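Local structure of adherence and virulence protein A (Streptococcus pneumoniae, 6PON) at residues Q25-P30 with V78-L83. The protein probably binds host fibronectin and contributes to the adherence and virulence of Streptococcus pneumoniae. Sequence-based numbering, arbitrary orientation.
Sequences QKINQP and VLRKYL
Arg80 reaches from the helix to the edge strand and grips the carbonyl oxygen of Ile27 with two nitrogens of its guanidinium. NE lies 2.9 Å from Ile27 O and NH2 lies 2.9 Å from the same oxygen, so one acceptor takes both N-H groups. The oxygen sits nearly in the guanidinium plane, evidence of a side-on, in-plane fork, although N-H...O angles of 147° (NE) and 144° (NH2) show that both bonds are bent. An extended chain from CG to NE carries the group across, and the fork should limit its rotation. Asn28 ND2 also stands at the guanidinium edge, 3.4 Å from Arg80 NH2, but both are donors and no bond forms; the amide is turned steeply against the guanidinium.

The apolar part centres on Ile27, whose side chain points at the helix. Its CD1 meets Leu83 CB at 3.6 Å, the two side chains crossing at about a right angle, and its CG2 lies 4.4 Å from Leu79 CB. Arg80 contributes its aliphatic stem as well, with CG 4.0 Å from Ile27 CB.

The same two leucines, Leu79 and Leu83, also touch Leu131 of strand 128-133, whereas Ile27 also touches Leu37 of the neighbouring strand. Helix 74-83 thus links the edge strand of the four-stranded antiparallel sheet to the five-stranded one, which it meets through Leu131, with segments 25-28 and 78-83 running nearly antiparallel (163°) within the NFACT N-terminal region.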
ATOM      1  N   GLN B  25      20.567 -18.480  39.666  1.00 27.23           N
ATOM      2  CA  GLN B  25      20.766 -19.410  40.762  1.00 25.98           C
ATOM      3  C   GLN B  25      21.544 -20.653  40.378  1.00 25.00           C
ATOM      4  O   GLN B  25      22.099 -21.309  41.264  1.00 31.28           O
ATOM      5  CB  GLN B  25      19.410 -19.847  41.341  1.00 30.05           C
ATOM      6  CG  GLN B  25      18.764 -18.845  42.288  1.00 27.68           C
ATOM      7  CD  GLN B  25      17.356 -19.253  42.683  1.00 39.56           C
ATOM      8  OE1 GLN B  25      16.669 -19.949  41.935  1.00 51.84           O
ATOM      9  NE2 GLN B  25      16.916 -18.817  43.851  1.00 41.88           N
ATOM     10  N   LYS B  26      21.595 -21.005  39.100  1.00 24.56           N
ATOM     11  CA  LYS B  26      22.251 -22.241  38.703  1.00 21.42           C
ATOM     12  C   LYS B  26      22.703 -22.100  37.256  1.00 25.44           C
ATOM     13  O   LYS B  26      22.037 -21.445  36.452  1.00 25.87           O
ATOM     14  CB  LYS B  26      21.317 -23.443  38.900  1.00 22.55           C
ATOM     15  CG  LYS B  26      22.038 -24.752  39.052  1.00 30.77           C
ATOM     16  CD  LYS B  26      21.076 -25.941  39.147  1.00 39.85           C
ATOM     17  CE  LYS B  26      21.847 -27.285  39.038  1.00 40.79           C
ATOM     18  NZ  LYS B  26      20.967 -28.491  39.209  1.00 37.82           N
ATOM     19  N   ILE B  27      23.855 -22.687  36.937  1.00 23.29           N
ATOM     20  CA  ILE B  27      24.484 -22.514  35.636  1.00 20.61           C
ATOM     21  C   ILE B  27      25.049 -23.864  35.214  1.00 21.81           C
ATOM     22  O   ILE B  27      25.929 -24.410  35.891  1.00 24.68           O
ATOM     23  CB  ILE B  27      25.593 -21.441  35.678  1.00 22.92           C
ATOM     24  CG1 ILE B  27      25.021 -20.052  35.965  1.00 21.56           C
ATOM     25  CG2 ILE B  27      26.368 -21.388  34.389  1.00 23.57           C
ATOM     26  CD1 ILE B  27      25.617 -19.406  37.220  1.00 26.08           C
ATOM     27  N   ASN B  28      24.552 -24.406  34.102  1.00 21.99           N
ATOM     28  CA  ASN B  28      25.011 -25.692  33.586  1.00 18.61           C
ATOM     29  C   ASN B  28      25.142 -25.648  32.067  1.00 23.60           C
ATOM     30  O   ASN B  28      24.562 -24.792  31.389  1.00 23.61           O
ATOM     31  CB  ASN B  28      24.068 -26.831  33.964  1.00 18.39           C
ATOM     32  CG  ASN B  28      23.921 -26.982  35.454  1.00 24.05           C
ATOM     33  OD1 ASN B  28      23.096 -26.310  36.069  1.00 26.97           O
ATOM     34  ND2 ASN B  28      24.738 -27.852  36.054  1.00 25.79           N
ATOM     35  N   GLN B  29      25.912 -26.615  31.553  1.00 18.13           N
ATOM     36  CA  GLN B  29      26.191 -26.831  30.135  1.00 20.39           C
ATOM     37  C   GLN B  29      25.736 -28.247  29.773  1.00 22.80           C
ATOM     38  O   GLN B  29      26.564 -29.168  29.683  1.00 24.99           O
ATOM     39  CB  GLN B  29      27.681 -26.636  29.858  1.00 21.67           C
ATOM     40  CG  GLN B  29      28.163 -26.820  28.431  1.00 23.78           C
ATOM     41  CD  GLN B  29      29.660 -26.536  28.287  1.00 27.87           C
ATOM     42  OE1 GLN B  29      30.359 -26.342  29.289  1.00 24.13           O
ATOM     43  NE2 GLN B  29      30.154 -26.504  27.043  1.00 23.56           N
ATOM     44  N   PRO B  30      24.428 -28.467  29.573  1.00 23.74           N
ATOM     45  CA  PRO B  30      23.966 -29.841  29.275  1.00 25.91           C
ATOM     46  C   PRO B  30      24.540 -30.407  27.989  1.00 28.11           C
ATOM     47  O   PRO B  30      24.910 -31.585  27.955  1.00 31.57           O
ATOM     48  CB  PRO B  30      22.433 -29.712  29.218  1.00 25.54           C
ATOM     49  CG  PRO B  30      22.136 -28.270  29.186  1.00 25.97           C
ATOM     50  CD  PRO B  30      23.313 -27.514  29.735  1.00 19.69           C
ATOM     51  N   VAL B  78      34.298 -20.747  35.049  1.00 21.26           N
ATOM     52  CA  VAL B  78      34.516 -19.318  34.821  1.00 24.87           C
ATOM     53  C   VAL B  78      33.185 -18.569  34.799  1.00 20.16           C
ATOM     54  O   VAL B  78      33.061 -17.485  35.374  1.00 22.96           O
ATOM     55  CB  VAL B  78      35.325 -19.079  33.528  1.00 26.29           C
ATOM     56  CG1 VAL B  78      35.517 -17.576  33.271  1.00 23.10           C
ATOM     57  CG2 VAL B  78      36.674 -19.758  33.611  1.00 18.75           C
ATOM     58  N   LEU B  79      32.159 -19.138  34.165  1.00 21.75           N
ATOM     59  CA  LEU B  79      30.867 -18.453  34.176  1.00 24.08           C
ATOM     60  C   LEU B  79      30.277 -18.421  35.578  1.00 22.92           C
ATOM     61  O   LEU B  79      29.674 -17.418  35.983  1.00 22.99           O
ATOM     62  CB  LEU B  79      29.888 -19.108  33.188  1.00 19.73           C
ATOM     63  CG  LEU B  79      29.819 -18.379  31.832  1.00 22.64           C
ATOM     64  CD1 LEU B  79      31.168 -18.397  31.122  1.00 16.85           C
ATOM     65  CD2 LEU B  79      28.714 -18.917  30.915  1.00 17.74           C
ATOM     66  N   ARG B  80      30.432 -19.510  36.339  1.00 23.40           N
ATOM     67  CA  ARG B  80      29.877 -19.521  37.687  1.00 23.80           C
ATOM     68  C   ARG B  80      30.545 -18.465  38.555  1.00 23.85           C
ATOM     69  O   ARG B  80      29.864 -17.699  39.248  1.00 25.96           O
ATOM     70  CB  ARG B  80      29.999 -20.913  38.292  1.00 20.97           C
ATOM     71  CG  ARG B  80      29.017 -21.910  37.645  1.00 21.63           C
ATOM     72  CD  ARG B  80      29.129 -23.265  38.284  1.00 23.63           C
ATOM     73  NE  ARG B  80      28.187 -24.236  37.753  1.00 19.95           N
ATOM     74  CZ  ARG B  80      28.271 -25.533  38.020  1.00 26.46           C
ATOM     75  NH1 ARG B  80      29.250 -25.975  38.799  1.00 25.24           N
ATOM     76  NH2 ARG B  80      27.385 -26.383  37.521  1.00 29.39           N
ATOM     77  N   LYS B  81      31.872 -18.367  38.469  1.00 23.97           N
ATOM     78  CA  LYS B  81      32.621 -17.357  39.206  1.00 26.15           C
ATOM     79  C   LYS B  81      32.004 -15.963  39.072  1.00 23.08           C
ATOM     80  O   LYS B  81      32.024 -15.186  40.031  1.00 26.41           O
ATOM     81  CB  LYS B  81      34.080 -17.369  38.722  1.00 24.70           C
ATOM     82  CG  LYS B  81      34.846 -16.114  39.064  1.00 31.93           C
ATOM     83  CD  LYS B  81      36.351 -16.308  38.989  1.00 33.93           C
ATOM     84  CE  LYS B  81      36.794 -16.689  37.602  1.00 34.01           C
ATOM     85  NZ  LYS B  81      38.277 -16.633  37.492  1.00 34.09           N
ATOM     86  N   TYR B  82      31.414 -15.636  37.919  1.00 23.19           N
ATOM     87  CA  TYR B  82      30.780 -14.329  37.758  1.00 23.81           C
ATOM     88  C   TYR B  82      29.266 -14.360  37.838  1.00 25.25           C
ATOM     89  O   TYR B  82      28.665 -13.354  38.223  1.00 29.67           O
ATOM     90  CB  TYR B  82      31.177 -13.688  36.429  1.00 21.98           C
ATOM     91  CG  TYR B  82      32.651 -13.437  36.336  1.00 22.74           C
ATOM     92  CD1 TYR B  82      33.229 -12.305  36.901  1.00 24.62           C
ATOM     93  CD2 TYR B  82      33.473 -14.346  35.707  1.00 23.90           C
ATOM     94  CE1 TYR B  82      34.609 -12.078  36.810  1.00 22.74           C
ATOM     95  CE2 TYR B  82      34.835 -14.142  35.614  1.00 26.71           C
ATOM     96  CZ  TYR B  82      35.400 -13.008  36.164  1.00 28.30           C
ATOM     97  OH  TYR B  82      36.763 -12.842  36.058  1.00 35.79           O
ATOM     98  N   LEU B  83      28.621 -15.471  37.494  1.00 27.48           N
ATOM     99  CA  LEU B  83      27.170 -15.451  37.342  1.00 23.10           C
ATOM    100  C   LEU B  83      26.423 -16.053  38.522  1.00 29.89           C
ATOM    101  O   LEU B  83      25.237 -15.736  38.704  1.00 26.43           O
ATOM    102  CB  LEU B  83      26.760 -16.181  36.055  1.00 20.62           C
ATOM    103  CG  LEU B  83      27.273 -15.537  34.770  1.00 22.90           C
ATOM    104  CD1 LEU B  83      26.821 -16.311  33.543  1.00 22.57           C
ATOM    105  CD2 LEU B  83      26.825 -14.068  34.702  1.00 22.43           C
TER